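Local coordinates for protein alginase (Pseudoalteromonas, PDB 4Q8K) that cleaves alginate as a lyase of polysaccharide lyase family 18, probably by beta-elimination, and carries a bound calcium ion, at residues A[193-199]-A[364-368]; A[198-202]-A[311-316]; A[204-210]-A[287-293]; A[293-297]-A[306-310]. All coordinates share one frame; numbering follows the deposited sequence.

Contact 1 (A[193-199]-A[364-368]); sequences VKESLRV and YTRET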
loop_
_atom_site.group_PDB
_atom_site.type_symbol
_atom_site.label_atom_id
_atom_site.label_comp_id
_atom_site.label_asym_id
_atom_site.label_seq_id
_atom_site.Cartn_x
_atom_site.Cartn_y
_atom_site.Cartn_z
ATOM N N VAL A 193 0.949 -11.966 -0.452
ATOM C CA VAL A 193 0.516 -13.346 -0.282
ATOM C C VAL A 193 1.092 -14.190 -1.415
ATOM O O VAL A 193 0.948 -13.851 -2.592
ATOM C CB VAL A 193 -1.020 -13.465 -0.263
ATOM C CG1 VAL A 193 -1.458 -14.931 -0.224
ATOM C CG2 VAL A 193 -1.615 -12.689 0.922
ATOM N N LYS A 194 1.692 -15.304 -1.080
ATOM C CA LYS A 194 2.344 -16.107 -2.082
ATOM C C LYS A 194 1.447 -16.757 -3.088
ATOM O O LYS A 194 0.337 -17.060 -2.815
ATOM C CB LYS A 194 3.255 -17.109 -1.417
ATOM C CG LYS A 194 2.530 -18.263 -0.805
ATOM C CD LYS A 194 3.500 -19.301 -0.252
ATOM C CE LYS A 194 4.254 -18.793 0.931
ATOM N NZ LYS A 194 5.158 -19.824 1.473
ATOM N N GLU A 195 1.963 -16.958 -4.267
ATOM C CA GLU A 195 1.173 -17.428 -5.386
ATOM C C GLU A 195 0.328 -18.670 -5.083
ATOM O O GLU A 195 -0.815 -18.765 -5.527
ATOM C CB GLU A 195 2.099 -17.704 -6.567
ATOM C CG GLU A 195 1.410 -17.762 -7.913
ATOM C CD GLU A 195 2.412 -17.880 -9.045
ATOM O OE1 GLU A 195 3.464 -18.520 -8.832
ATOM O OE2 GLU A 195 2.160 -17.322 -10.135
ATOM N N SER A 196 0.892 -19.617 -4.335
ATOM C CA SER A 196 0.247 -20.921 -4.185
ATOM C C SER A 196 -1.017 -20.850 -3.343
ATOM O O SER A 196 -1.871 -21.732 -3.429
ATOM C CB SER A 196 1.213 -21.964 -3.607
ATOM O OG SER A 196 1.575 -21.665 -2.269
ATOM N N LEU A 197 -1.136 -19.800 -2.538
ATOM C CA LEU A 197 -2.271 -19.672 -1.628
ATOM C C LEU A 197 -3.400 -18.848 -2.222
ATOM O O LEU A 197 -4.485 -18.775 -1.649
ATOM C CB LEU A 197 -1.842 -19.041 -0.305
ATOM C CG LEU A 197 -0.793 -19.744 0.558
ATOM C CD1 LEU A 197 -0.455 -18.864 1.742
ATOM C CD2 LEU A 197 -1.296 -21.100 1.026
ATOM N N ARG A 198 -3.147 -18.218 -3.366
ATOM C CA ARG A 198 -4.128 -17.292 -3.946
ATOM C C ARG A 198 -5.405 -17.954 -4.436
ATOM O O ARG A 198 -5.369 -18.973 -5.128
ATOM C CB ARG A 198 -3.495 -16.484 -5.073
ATOM C CG ARG A 198 -2.301 -15.710 -4.594
ATOM C CD ARG A 198 -1.628 -14.949 -5.721
ATOM N NE ARG A 198 -0.356 -14.404 -5.268
ATOM C CZ ARG A 198 0.573 -13.904 -6.086
ATOM N NH1 ARG A 198 0.364 -13.874 -7.397
ATOM N NH2 ARG A 198 1.713 -13.443 -5.597
ATOM N N VAL A 199 -6.533 -17.358 -4.059
ATOM C CA VAL A 199 -7.840 -17.792 -4.522
ATOM C C VAL A 199 -8.672 -16.554 -4.829
ATOM O O VAL A 199 -8.153 -15.436 -4.824
ATOM C CB VAL A 199 -8.549 -18.675 -3.479
ATOM C CG1 VAL A 199 -7.829 -20.029 -3.354
ATOM C CG2 VAL A 199 -8.614 -17.959 -2.131
ATOM N N TYR A 364 -2.538 -10.566 10.983
ATOM C CA TYR A 364 -3.100 -11.011 9.738
ATOM C C TYR A 364 -3.759 -12.352 9.925
ATOM O O TYR A 364 -3.176 -13.236 10.455
ATOM C CB TYR A 364 -2.052 -11.114 8.631
ATOM C CG TYR A 364 -2.625 -11.525 7.334
ATOM C CD1 TYR A 364 -3.335 -10.657 6.552
ATOM C CD2 TYR A 364 -2.489 -12.806 6.895
ATOM C CE1 TYR A 364 -3.857 -11.061 5.354
ATOM C CE2 TYR A 364 -3.018 -13.222 5.720
ATOM C CZ TYR A 364 -3.705 -12.363 4.947
ATOM O OH TYR A 364 -4.241 -12.829 3.798
ATOM N N THR A 365 -4.995 -12.462 9.495
ATOM C CA THR A 365 -5.663 -13.748 9.473
ATOM C C THR A 365 -6.250 -14.003 8.126
ATOM O O THR A 365 -6.698 -13.111 7.469
ATOM C CB THR A 365 -6.797 -13.855 10.509
ATOM O OG1 THR A 365 -7.892 -13.092 10.065
ATOM C CG2 THR A 365 -6.400 -13.367 11.823
ATOM N N ARG A 366 -6.258 -15.272 7.762
ATOM C CA ARG A 366 -6.700 -15.717 6.486
ATOM C C ARG A 366 -7.404 -17.064 6.599
ATOM O O ARG A 366 -6.829 -18.011 7.036
ATOM C CB ARG A 366 -5.501 -15.892 5.588
ATOM C CG ARG A 366 -5.780 -16.372 4.202
ATOM C CD ARG A 366 -4.469 -16.629 3.474
ATOM N NE ARG A 366 -4.704 -16.978 2.096
ATOM C CZ ARG A 366 -4.976 -16.107 1.154
ATOM N NH1 ARG A 366 -5.021 -14.844 1.444
ATOM N NH2 ARG A 366 -5.198 -16.504 -0.056
ATOM N N GLU A 367 -8.670 -17.096 6.233
ATOM C CA GLU A 367 -9.428 -18.335 6.116
ATOM C C GLU A 367 -10.081 -18.512 4.769
ATOM O O GLU A 367 -10.721 -17.644 4.251
ATOM C CB GLU A 367 -10.462 -18.477 7.226
ATOM C CG GLU A 367 -11.114 -17.207 7.680
ATOM C CD GLU A 367 -11.054 -17.015 9.177
ATOM O OE1 GLU A 367 -10.034 -17.354 9.782
ATOM O OE2 GLU A 367 -12.039 -16.527 9.750
ATOM N N THR A 368 -9.919 -19.683 4.201
ATOM C CA THR A 368 -10.379 -19.917 2.855
ATOM C C THR A 368 -11.601 -20.844 2.813
ATOM O O THR A 368 -11.780 -21.671 3.685
ATOM C CB THR A 368 -9.246 -20.492 2.006
ATOM O OG1 THR A 368 -8.055 -19.774 2.287
ATOM C CG2 THR A 368 -9.555 -20.333 0.570
HETATM O O HOH W 1 -5.314 -19.508 1.562
HETATM O O HOH W 2 -6.323 -15.065 -2.198
#

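Contact 2 (A[198-202]-A[311-316]); sequences RVAMT and DDSQSY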
loop_
_atom_site.group_PDB
_atom_site.type_symbol
_atom_site.label_atom_id
_atom_site.label_comp_id
_atom_site.label_asym_id
_atom_site.label_seq_id
_atom_site.Cartn_x
_atom_site.Cartn_y
_atom_site.Cartn_z
ATOM N N ARG A 198 -3.147 -18.218 -3.366
ATOM C CA ARG A 198 -4.128 -17.292 -3.946
ATOM C C ARG A 198 -5.405 -17.954 -4.436
ATOM O O ARG A 198 -5.369 -18.973 -5.128
ATOM C CB ARG A 198 -3.495 -16.484 -5.073
ATOM C CG ARG A 198 -2.301 -15.710 -4.594
ATOM C CD ARG A 198 -1.628 -14.949 -5.721
ATOM N NE ARG A 198 -0.356 -14.404 -5.268
ATOM C CZ ARG A 198 0.573 -13.904 -6.086
ATOM N NH1 ARG A 198 0.364 -13.874 -7.397
ATOM N NH2 ARG A 198 1.713 -13.443 -5.597
ATOM N N VAL A 199 -6.533 -17.358 -4.059
ATOM C CA VAL A 199 -7.840 -17.792 -4.522
ATOM C C VAL A 199 -8.672 -16.554 -4.829
ATOM O O VAL A 199 -8.153 -15.436 -4.824
ATOM C CB VAL A 199 -8.549 -18.675 -3.479
ATOM C CG1 VAL A 199 -7.829 -20.029 -3.354
ATOM C CG2 VAL A 199 -8.614 -17.959 -2.131
ATOM N N ALA A 200 -9.954 -16.738 -5.107
ATOM C CA ALA A 200 -10.810 -15.607 -5.448
ATOM C C ALA A 200 -11.031 -14.706 -4.239
ATOM O O ALA A 200 -10.934 -15.152 -3.098
ATOM C CB ALA A 200 -12.140 -16.097 -6.009
ATOM N N MET A 201 -11.309 -13.430 -4.486
ATOM C CA MET A 201 -11.654 -12.524 -3.394
ATOM C C MET A 201 -12.832 -13.086 -2.601
ATOM O O MET A 201 -12.859 -13.014 -1.376
ATOM C CB MET A 201 -11.997 -11.123 -3.917
ATOM C CG MET A 201 -10.774 -10.319 -4.408
ATOM S SD MET A 201 -9.647 -9.876 -3.076
ATOM C CE MET A 201 -10.562 -8.631 -2.189
ATOM N N THR A 202 -13.790 -13.661 -3.318
ATOM C CA THR A 202 -15.001 -14.208 -2.714
ATOM C C THR A 202 -14.784 -15.541 -1.996
ATOM O O THR A 202 -15.731 -16.128 -1.473
ATOM C CB THR A 202 -16.100 -14.413 -3.775
ATOM O OG1 THR A 202 -15.571 -15.168 -4.872
ATOM C CG2 THR A 202 -16.608 -13.070 -4.285
ATOM N N ASP A 311 -14.636 -9.365 -8.379
ATOM C CA ASP A 311 -13.932 -10.580 -8.003
ATOM C C ASP A 311 -12.778 -10.850 -8.968
ATOM O O ASP A 311 -12.841 -10.491 -10.140
ATOM C CB ASP A 311 -14.923 -11.746 -8.003
ATOM C CG ASP A 311 -14.496 -12.882 -7.095
ATOM O OD1 ASP A 311 -13.521 -12.714 -6.337
ATOM O OD2 ASP A 311 -15.157 -13.941 -7.130
ATOM N N ASP A 312 -11.720 -11.464 -8.459
ATOM C CA ASP A 312 -10.640 -11.970 -9.296
ATOM C C ASP A 312 -10.248 -13.324 -8.741
ATOM O O ASP A 312 -10.103 -13.472 -7.532
ATOM C CB ASP A 312 -9.435 -11.031 -9.276
ATOM C CG ASP A 312 -8.287 -11.534 -10.144
ATOM O OD1 ASP A 312 -7.615 -12.506 -9.742
ATOM O OD2 ASP A 312 -8.053 -10.956 -11.231
ATOM N N SER A 313 -10.064 -14.302 -9.622
ATOM C CA SER A 313 -9.876 -15.694 -9.207
ATOM C C SER A 313 -8.537 -16.000 -8.530
ATOM O O SER A 313 -8.412 -17.003 -7.822
ATOM C CB SER A 313 -10.076 -16.633 -10.398
ATOM O OG SER A 313 -9.090 -16.404 -11.385
ATOM N N GLN A 314 -7.536 -15.153 -8.754
ATOM C CA GLN A 314 -6.214 -15.370 -8.169
ATOM C C GLN A 314 -5.721 -14.110 -7.476
ATOM O O GLN A 314 -4.633 -13.613 -7.750
ATOM C CB GLN A 314 -5.219 -15.820 -9.242
ATOM C CG GLN A 314 -5.635 -17.083 -9.963
ATOM C CD GLN A 314 -5.701 -18.275 -9.037
ATOM O OE1 GLN A 314 -4.881 -18.413 -8.130
ATOM N NE2 GLN A 314 -6.681 -19.143 -9.255
ATOM N N SER A 315 -6.537 -13.607 -6.563
ATOM C CA SER A 315 -6.279 -12.327 -5.914
ATOM C C SER A 315 -5.239 -12.464 -4.824
ATOM O O SER A 315 -5.008 -13.550 -4.305
ATOM C CB SER A 315 -7.580 -11.777 -5.318
ATOM O OG SER A 315 -8.029 -12.590 -4.244
ATOM N N TYR A 316 -4.610 -11.353 -4.460
ATOM C CA TYR A 316 -3.635 -11.401 -3.385
ATOM C C TYR A 316 -3.429 -10.073 -2.688
ATOM O O TYR A 316 -3.375 -9.024 -3.323
ATOM C CB TYR A 316 -2.304 -12.009 -3.852
ATOM C CG TYR A 316 -1.540 -11.304 -4.965
ATOM C CD1 TYR A 316 -2.020 -11.302 -6.273
ATOM C CD2 TYR A 316 -0.311 -10.696 -4.716
ATOM C CE1 TYR A 316 -1.302 -10.687 -7.301
ATOM C CE2 TYR A 316 0.409 -10.093 -5.739
ATOM C CZ TYR A 316 -0.095 -10.093 -7.022
ATOM O OH TYR A 316 0.613 -9.495 -8.042
HETATM O O HOH W 3 -2.113 -14.127 -8.988
HETATM O O HOH W 4 2.794 -12.108 -8.108
HETATM O O HOH W 2 -6.323 -15.065 -2.198
#

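Contact 3 (A[204-210]-A[287-293]); sequences TYEVFEA and LRVVNNY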
loop_
_atom_site.group_PDB
_atom_site.type_symbol
_atom_site.label_atom_id
_atom_site.label_comp_id
_atom_site.label_asym_id
_atom_site.label_seq_id
_atom_site.Cartn_x
_atom_site.Cartn_y
_atom_site.Cartn_z
ATOM N N THR A 204 -12.157 -15.993 0.407
ATOM C CA THR A 204 -11.481 -15.845 1.682
ATOM C C THR A 204 -12.069 -14.844 2.615
ATOM O O THR A 204 -12.629 -13.882 2.205
ATOM C CB THR A 204 -10.006 -15.380 1.570
ATOM O OG1 THR A 204 -9.925 -14.185 0.811
ATOM C CG2 THR A 204 -9.202 -16.376 0.907
ATOM N N TYR A 205 -11.808 -15.055 3.887
ATOM C CA TYR A 205 -12.023 -14.064 4.899
ATOM C C TYR A 205 -10.639 -13.651 5.414
ATOM O O TYR A 205 -9.954 -14.438 5.973
ATOM C CB TYR A 205 -12.924 -14.595 6.027
ATOM C CG TYR A 205 -13.118 -13.616 7.133
ATOM C CD1 TYR A 205 -14.056 -12.620 7.049
ATOM C CD2 TYR A 205 -12.337 -13.663 8.240
ATOM C CE1 TYR A 205 -14.211 -11.717 8.050
ATOM C CE2 TYR A 205 -12.482 -12.755 9.234
ATOM C CZ TYR A 205 -13.422 -11.793 9.127
ATOM O OH TYR A 205 -13.531 -10.911 10.120
ATOM N N GLU A 206 -10.241 -12.413 5.163
ATOM C CA GLU A 206 -8.960 -11.893 5.616
ATOM C C GLU A 206 -9.109 -10.657 6.440
ATOM O O GLU A 206 -9.900 -9.816 6.142
ATOM C CB GLU A 206 -8.113 -11.393 4.483
ATOM C CG GLU A 206 -7.812 -12.293 3.381
ATOM C CD GLU A 206 -7.167 -11.519 2.240
ATOM O OE1 GLU A 206 -5.954 -11.399 2.278
ATOM O OE2 GLU A 206 -7.889 -11.079 1.353
ATOM N N VAL A 207 -8.266 -10.542 7.436
ATOM C CA VAL A 207 -8.206 -9.339 8.238
ATOM C C VAL A 207 -6.745 -8.943 8.384
ATOM O O VAL A 207 -5.920 -9.758 8.813
ATOM C CB VAL A 207 -8.780 -9.576 9.643
ATOM C CG1 VAL A 207 -8.630 -8.326 10.498
ATOM C CG2 VAL A 207 -10.250 -10.012 9.561
ATOM N N PHE A 208 -6.417 -7.708 8.008
ATOM C CA PHE A 208 -5.094 -7.163 8.264
ATOM C C PHE A 208 -5.269 -5.926 9.125
ATOM O O PHE A 208 -6.107 -5.071 8.831
ATOM C CB PHE A 208 -4.378 -6.799 6.957
ATOM C CG PHE A 208 -3.051 -6.102 7.159
ATOM C CD1 PHE A 208 -1.890 -6.833 7.301
ATOM C CD2 PHE A 208 -2.970 -4.712 7.196
ATOM C CE1 PHE A 208 -0.657 -6.195 7.479
ATOM C CE2 PHE A 208 -1.760 -4.071 7.382
ATOM C CZ PHE A 208 -0.597 -4.816 7.522
ATOM N N GLU A 209 -4.501 -5.851 10.206
ATOM C CA GLU A 209 -4.499 -4.674 11.052
ATOM C C GLU A 209 -3.068 -4.312 11.398
ATOM O O GLU A 209 -2.234 -5.193 11.606
ATOM C CB GLU A 209 -5.316 -4.899 12.328
ATOM C CG GLU A 209 -5.463 -3.639 13.181
ATOM C CD GLU A 209 -6.645 -3.686 14.136
ATOM O OE1 GLU A 209 -7.278 -4.755 14.276
ATOM O OE2 GLU A 209 -6.945 -2.635 14.742
ATOM N N ALA A 210 -2.792 -3.014 11.445
ATOM C CA ALA A 210 -1.478 -2.524 11.805
ATOM C C ALA A 210 -1.565 -1.103 12.347
ATOM O O ALA A 210 -2.460 -0.331 11.981
ATOM C CB ALA A 210 -0.550 -2.579 10.603
ATOM N N LEU A 287 -4.638 1.111 10.962
ATOM C CA LEU A 287 -5.188 0.622 9.708
ATOM C C LEU A 287 -5.805 -0.761 9.879
ATOM O O LEU A 287 -5.162 -1.677 10.377
ATOM C CB LEU A 287 -4.102 0.558 8.625
ATOM C CG LEU A 287 -4.552 0.026 7.261
ATOM C CD1 LEU A 287 -5.554 0.947 6.600
ATOM C CD2 LEU A 287 -3.327 -0.158 6.354
ATOM N N ARG A 288 -7.053 -0.908 9.463
ATOM C CA ARG A 288 -7.691 -2.224 9.441
ATOM C C ARG A 288 -8.327 -2.477 8.081
ATOM O O ARG A 288 -9.178 -1.715 7.628
ATOM C CB ARG A 288 -8.742 -2.366 10.555
ATOM C CG ARG A 288 -9.312 -3.781 10.685
ATOM C CD ARG A 288 -10.048 -3.972 12.022
ATOM N NE ARG A 288 -10.390 -5.374 12.272
ATOM C CZ ARG A 288 -11.587 -5.888 12.031
ATOM N NH1 ARG A 288 -11.845 -7.171 12.268
ATOM N NH2 ARG A 288 -12.540 -5.105 11.548
ATOM N N VAL A 289 -7.905 -3.555 7.432
ATOM C CA VAL A 289 -8.444 -3.933 6.138
ATOM C C VAL A 289 -9.077 -5.302 6.275
ATOM O O VAL A 289 -8.422 -6.250 6.706
ATOM C CB VAL A 289 -7.331 -4.003 5.067
ATOM C CG1 VAL A 289 -7.905 -4.416 3.727
ATOM C CG2 VAL A 289 -6.631 -2.660 4.956
ATOM N N VAL A 290 -10.350 -5.398 5.914
ATOM C CA VAL A 290 -11.056 -6.670 5.966
ATOM C C VAL A 290 -11.589 -7.044 4.597
ATOM O O VAL A 290 -12.219 -6.229 3.928
ATOM C CB VAL A 290 -12.245 -6.608 6.947
ATOM C CG1 VAL A 290 -12.924 -7.965 7.030
ATOM C CG2 VAL A 290 -11.777 -6.135 8.321
ATOM N N ASN A 291 -11.315 -8.272 4.173
ATOM C CA ASN A 291 -11.957 -8.830 3.005
ATOM C C ASN A 291 -12.887 -9.930 3.468
ATOM O O ASN A 291 -12.436 -11.033 3.748
ATOM C CB ASN A 291 -10.951 -9.434 2.035
ATOM C CG ASN A 291 -11.630 -10.197 0.915
ATOM O OD1 ASN A 291 -12.786 -9.925 0.571
ATOM N ND2 ASN A 291 -10.926 -11.167 0.351
ATOM N N ASN A 292 -14.173 -9.620 3.564
ATOM C CA ASN A 292 -15.181 -10.599 3.959
ATOM C C ASN A 292 -15.790 -11.260 2.725
ATOM O O ASN A 292 -16.866 -10.876 2.283
ATOM C CB ASN A 292 -16.268 -9.914 4.796
ATOM C CG ASN A 292 -17.295 -10.893 5.326
ATOM O OD1 ASN A 292 -17.070 -12.101 5.326
ATOM N ND2 ASN A 292 -18.433 -10.375 5.780
ATOM N N TYR A 293 -15.084 -12.238 2.162
ATOM C CA TYR A 293 -15.540 -12.961 0.978
ATOM C C TYR A 293 -16.023 -12.042 -0.150
ATOM O O TYR A 293 -17.071 -12.275 -0.763
ATOM C CB TYR A 293 -16.629 -13.986 1.359
ATOM C CG TYR A 293 -16.145 -15.022 2.354
ATOM C CD1 TYR A 293 -15.475 -16.159 1.928
ATOM C CD2 TYR A 293 -16.346 -14.853 3.721
ATOM C CE1 TYR A 293 -15.027 -17.103 2.831
ATOM C CE2 TYR A 293 -15.906 -15.798 4.632
ATOM C CZ TYR A 293 -15.240 -16.919 4.179
ATOM O OH TYR A 293 -14.783 -17.860 5.076
#

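Contact 4 (A[293-297]-A[306-310]); sequences YGDVE and GIPVE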
loop_
_atom_site.group_PDB
_atom_site.type_symbol
_atom_site.label_atom_id
_atom_site.label_comp_id
_atom_site.label_asym_id
_atom_site.label_seq_id
_atom_site.Cartn_x
_atom_site.Cartn_y
_atom_site.Cartn_z
ATOM N N TYR A 293 -15.084 -12.238 2.162
ATOM C CA TYR A 293 -15.540 -12.961 0.978
ATOM C C TYR A 293 -16.023 -12.042 -0.150
ATOM O O TYR A 293 -17.071 -12.275 -0.763
ATOM C CB TYR A 293 -16.629 -13.986 1.359
ATOM C CG TYR A 293 -16.145 -15.022 2.354
ATOM C CD1 TYR A 293 -15.475 -16.159 1.928
ATOM C CD2 TYR A 293 -16.346 -14.853 3.721
ATOM C CE1 TYR A 293 -15.027 -17.103 2.831
ATOM C CE2 TYR A 293 -15.906 -15.798 4.632
ATOM C CZ TYR A 293 -15.240 -16.919 4.179
ATOM O OH TYR A 293 -14.783 -17.860 5.076
ATOM N N GLY A 294 -15.254 -10.988 -0.417
ATOM C CA GLY A 294 -15.527 -10.122 -1.550
ATOM C C GLY A 294 -16.065 -8.761 -1.147
ATOM O O GLY A 294 -16.151 -7.856 -1.971
ATOM N N ASP A 295 -16.443 -8.620 0.119
ATOM C CA ASP A 295 -16.894 -7.334 0.638
ATOM C C ASP A 295 -15.726 -6.734 1.386
ATOM O O ASP A 295 -15.351 -7.208 2.458
ATOM C CB ASP A 295 -18.095 -7.503 1.580
ATOM C CG ASP A 295 -19.282 -8.157 0.908
ATOM O OD1 ASP A 295 -19.409 -8.066 -0.325
ATOM O OD2 ASP A 295 -20.099 -8.753 1.633
ATOM N N VAL A 296 -15.121 -5.706 0.801
ATOM C CA VAL A 296 -13.878 -5.169 1.341
ATOM C C VAL A 296 -14.117 -3.871 2.091
ATOM O O VAL A 296 -14.731 -2.952 1.561
ATOM C CB VAL A 296 -12.838 -4.912 0.235
ATOM C CG1 VAL A 296 -11.620 -4.210 0.810
ATOM C CG2 VAL A 296 -12.443 -6.232 -0.415
ATOM N N GLU A 297 -13.616 -3.817 3.320
ATOM C CA GLU A 297 -13.759 -2.667 4.189
ATOM C C GLU A 297 -12.411 -2.188 4.719
ATOM O O GLU A 297 -11.590 -2.996 5.156
ATOM C CB GLU A 297 -14.658 -3.040 5.360
ATOM C CG GLU A 297 -14.689 -2.029 6.470
ATOM C CD GLU A 297 -15.505 -2.532 7.629
ATOM O OE1 GLU A 297 -16.582 -1.963 7.880
ATOM O OE2 GLU A 297 -15.084 -3.514 8.270
ATOM N N GLY A 306 -16.485 0.613 2.901
ATOM C CA GLY A 306 -16.402 -0.701 2.292
ATOM C C GLY A 306 -17.513 -0.965 1.294
ATOM O O GLY A 306 -18.621 -0.447 1.455
ATOM N N ILE A 307 -17.214 -1.778 0.280
ATOM C CA ILE A 307 -18.184 -2.208 -0.726
ATOM C C ILE A 307 -17.853 -3.612 -1.227
ATOM O O ILE A 307 -16.741 -4.103 -1.026
ATOM C CB ILE A 307 -18.175 -1.293 -1.975
ATOM C CG1 ILE A 307 -16.812 -1.370 -2.672
ATOM C CG2 ILE A 307 -18.560 0.138 -1.613
ATOM C CD1 ILE A 307 -16.714 -0.503 -3.894
ATOM N N PRO A 308 -18.819 -4.264 -1.889
ATOM C CA PRO A 308 -18.464 -5.484 -2.618
ATOM C C PRO A 308 -17.531 -5.093 -3.756
ATOM O O PRO A 308 -17.742 -4.054 -4.375
ATOM C CB PRO A 308 -19.810 -5.973 -3.172
ATOM C CG PRO A 308 -20.855 -5.336 -2.273
ATOM C CD PRO A 308 -20.268 -3.990 -1.927
ATOM N N VAL A 309 -16.520 -5.906 -4.029
ATOM C CA VAL A 309 -15.540 -5.556 -5.056
ATOM C C VAL A 309 -15.594 -6.522 -6.233
ATOM O O VAL A 309 -16.106 -7.635 -6.110
ATOM C CB VAL A 309 -14.119 -5.535 -4.480
ATOM C CG1 VAL A 309 -13.984 -4.462 -3.405
ATOM C CG2 VAL A 309 -13.749 -6.900 -3.917
ATOM N N GLU A 310 -15.080 -6.091 -7.382
ATOM C CA GLU A 310 -14.988 -6.978 -8.537
ATOM C C GLU A 310 -14.116 -8.166 -8.160
ATOM O O GLU A 310 -13.006 -8.001 -7.660
ATOM C CB GLU A 310 -14.395 -6.252 -9.746
ATOM C CG GLU A 310 -14.439 -7.074 -11.037
ATOM C CD GLU A 310 -14.106 -6.252 -12.278
ATOM O OE1 GLU A 310 -13.028 -5.628 -12.310
ATOM O OE2 GLU A 310 -14.928 -6.224 -13.220
HETATM O O HOH W 5 -18.046 -9.092 -4.550
#

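Contact 1 (A[193-199]-A[364-368])
Arg366 and Leu197 form the direct polar link between strand 355-368 and the 193-199 loop. The arginine holds CG anti to the backbone N (chi1 179°) and stays extended to NE, which carries its guanidinium straight across to the loop. There Arg366 NH2 donates to Leu197 O at 2.9 Å; the N-H...O angle of 142° and an approach from well above the carbonyl plane mark this as a bent bond. Val193 lies over one face of the guanidinium, toward its rim, with CG1 3.9 Å from Arg366 NH1. The edge is occupied in plane by Tyr364 OH, which accepts from Arg366 NH1 at 3.2 Å and is also bonded to Glu206, and by two waters. One water joins Arg366 NE to Thr368 OG1, the other accepts from both Arg366 NH2 and Val199 N. Farther along, Val199 CG2 and Thr368 CG2 meet tip to tip at 3.7 Å. Arg198 points away from the strand and grips Val193 O side-on through NE (3.0 Å) and NH2 (3.1 Å), joining the residues that flank 3-10 turn 195-197. With an alanine in place of Arg366, Leu197 O would probably lose its donor from the strand and a gap would open beside Val193 CG1. The geometry is that of a turn between two sheets of a beta-sandwich, as in the jelly rolls of the concanavalin clan, folded back on the last strand.

Contact 2 (A[198-202]-A[311-316])
Tyr316 has CG between its backbone N and carbonyl carbon (chi1 61°), whereas Arg198 has CG beside its N and an extended chain; the two side chains therefore run alongside each other, pointing the same way. The guanidinium lies flat on the phenol ring, planes 7° apart, with Arg198 CZ 3.5 Å from the centroid of the Tyr316 ring, a stacked cation-pi pair. Its NE and NH2 are held by Val193 O, and a water at the guanidinium edge bridges Arg198 NH1 to Gln314 O. Ser315 grips Val199 O twice: OG donates at 2.9 Å, tilted somewhat from the carbonyl plane, and N at 3.0 Å from above it. Next along, Met201 N donates to Asp312 O at 3.3 Å. At the exposed end the Asp311 carboxylate spans Thr202, whose OG1 donates to OD2 at 2.6 Å, syn but well out of the carboxylate plane, while Thr202 N meets OD1 from above that plane at 3.2 Å. Asp312 OD1 accepts from Gln314 N at 2.8 Å and is also bonded to Ser230. The bond to this N, two residues on, closes an Asx turn, here shaping one of two neighbouring loops that each pass between the sheets of the sandwich.

Contact 3 (A[204-210]-A[287-293])
Glu206 and Asn291 meet on the buried side of two strands that run antiparallel, their axes 4.7 Å apart at 175°. Asn291 ND2 donates to the anti lone pair of Glu206 OE2 at 3.2 Å, the oxygen lying near the amide plane, although the carboxylate and amide are turned 80° apart. Glu206 CG beside its backbone N (chi1 -55°) and an extended chain beyond bring OE2 there. The same carboxylate also binds Tyr364 and His227, while Asn291 ND2 reaches Met201 O and Asn291 OD1 accepts from Gly294 N. Beside them Phe208 receives Leu287 CD2 at its ring edge, 4.3 Å from CE2, and both point toward the opposing sheet, where Phe317 and Ile224 lie. These are inner strands of a seven-stranded antiparallel sheet of the jelly roll, and the backbone bonds of the Phe208-Val289 pair are short and nearly straight (Phe208 N to Val289 O 2.8 Å). The other face, bearing Tyr205, Val207, Glu209 and Arg288, is partly exposed and more loosely joined. Glu209 OE1 and Arg288 NE make a long salt bridge of 3.8 Å, while Glu209 OE2 is bonded to Asn286. Past the strand end the Tyr293 ring lays a face over the Thr204-Tyr205 peptide.

Contact 4 (A[293-297]-A[306-310])
The antiparallel beta-hairpin of strands 295-300 and 303-308, whose second strand is outermost in its sheet, begins and ends here, with Gly294 facing Val309 and Val296 facing Ile307. Gly294 O accepts from Val309 N at 2.9 Å with the donor almost on the carbonyl's line, and Val296 N donates to Ile307 O at 2.9 Å. The positive phi of Gly294 (108°) would jam a side chain against the preceding carbonyl O; its N is held by Asn291 OD1. On the inner face Val296 and Val309 cross at about a right angle. With CG1 anti to the carbonyl carbon (chi1 -63°), Val309 CG2 falls between the backbone N and the carbonyl carbon, 3.2 Å from Gly294 O and 3.8 Å from Val296 CG2. Met201 packs against both valines. A glycine in place of Val309 would probably open a gap beside Val296 and leave Met201 without one of the valines it packs on. On the other face the Asp295 carboxylate leans over the proline ring, with OD1 3.6 Å from Pro308 CB. The pattern is that of a hairpin at a sandwich edge, one face turned to solvent and the other to the second sheet, where Leu264 lies.

In the fold
Following the chain from the N terminus, the loop 193-202 leaves strand 186-193 of one sheet and supplies the first segments of contacts 1 and 2, which share Arg198 and Val199. The chain then enters strand 204-216 of the other sheet, where contact 3 pairs it with strand 284-292. Contact 4 follows in series, its pairing starting at Gly294 and closing the next hairpin. Contact 2 closes a wider loop round contacts 3 and 4 when the chain reaches 311-316 on its way back to the first sheet. Contact 1, from the same stretch but ending on the final strand, closes the longest loop round both. Met201 joins contact 2 to contacts 3 and 4, tying loop 193-202 to the sheet.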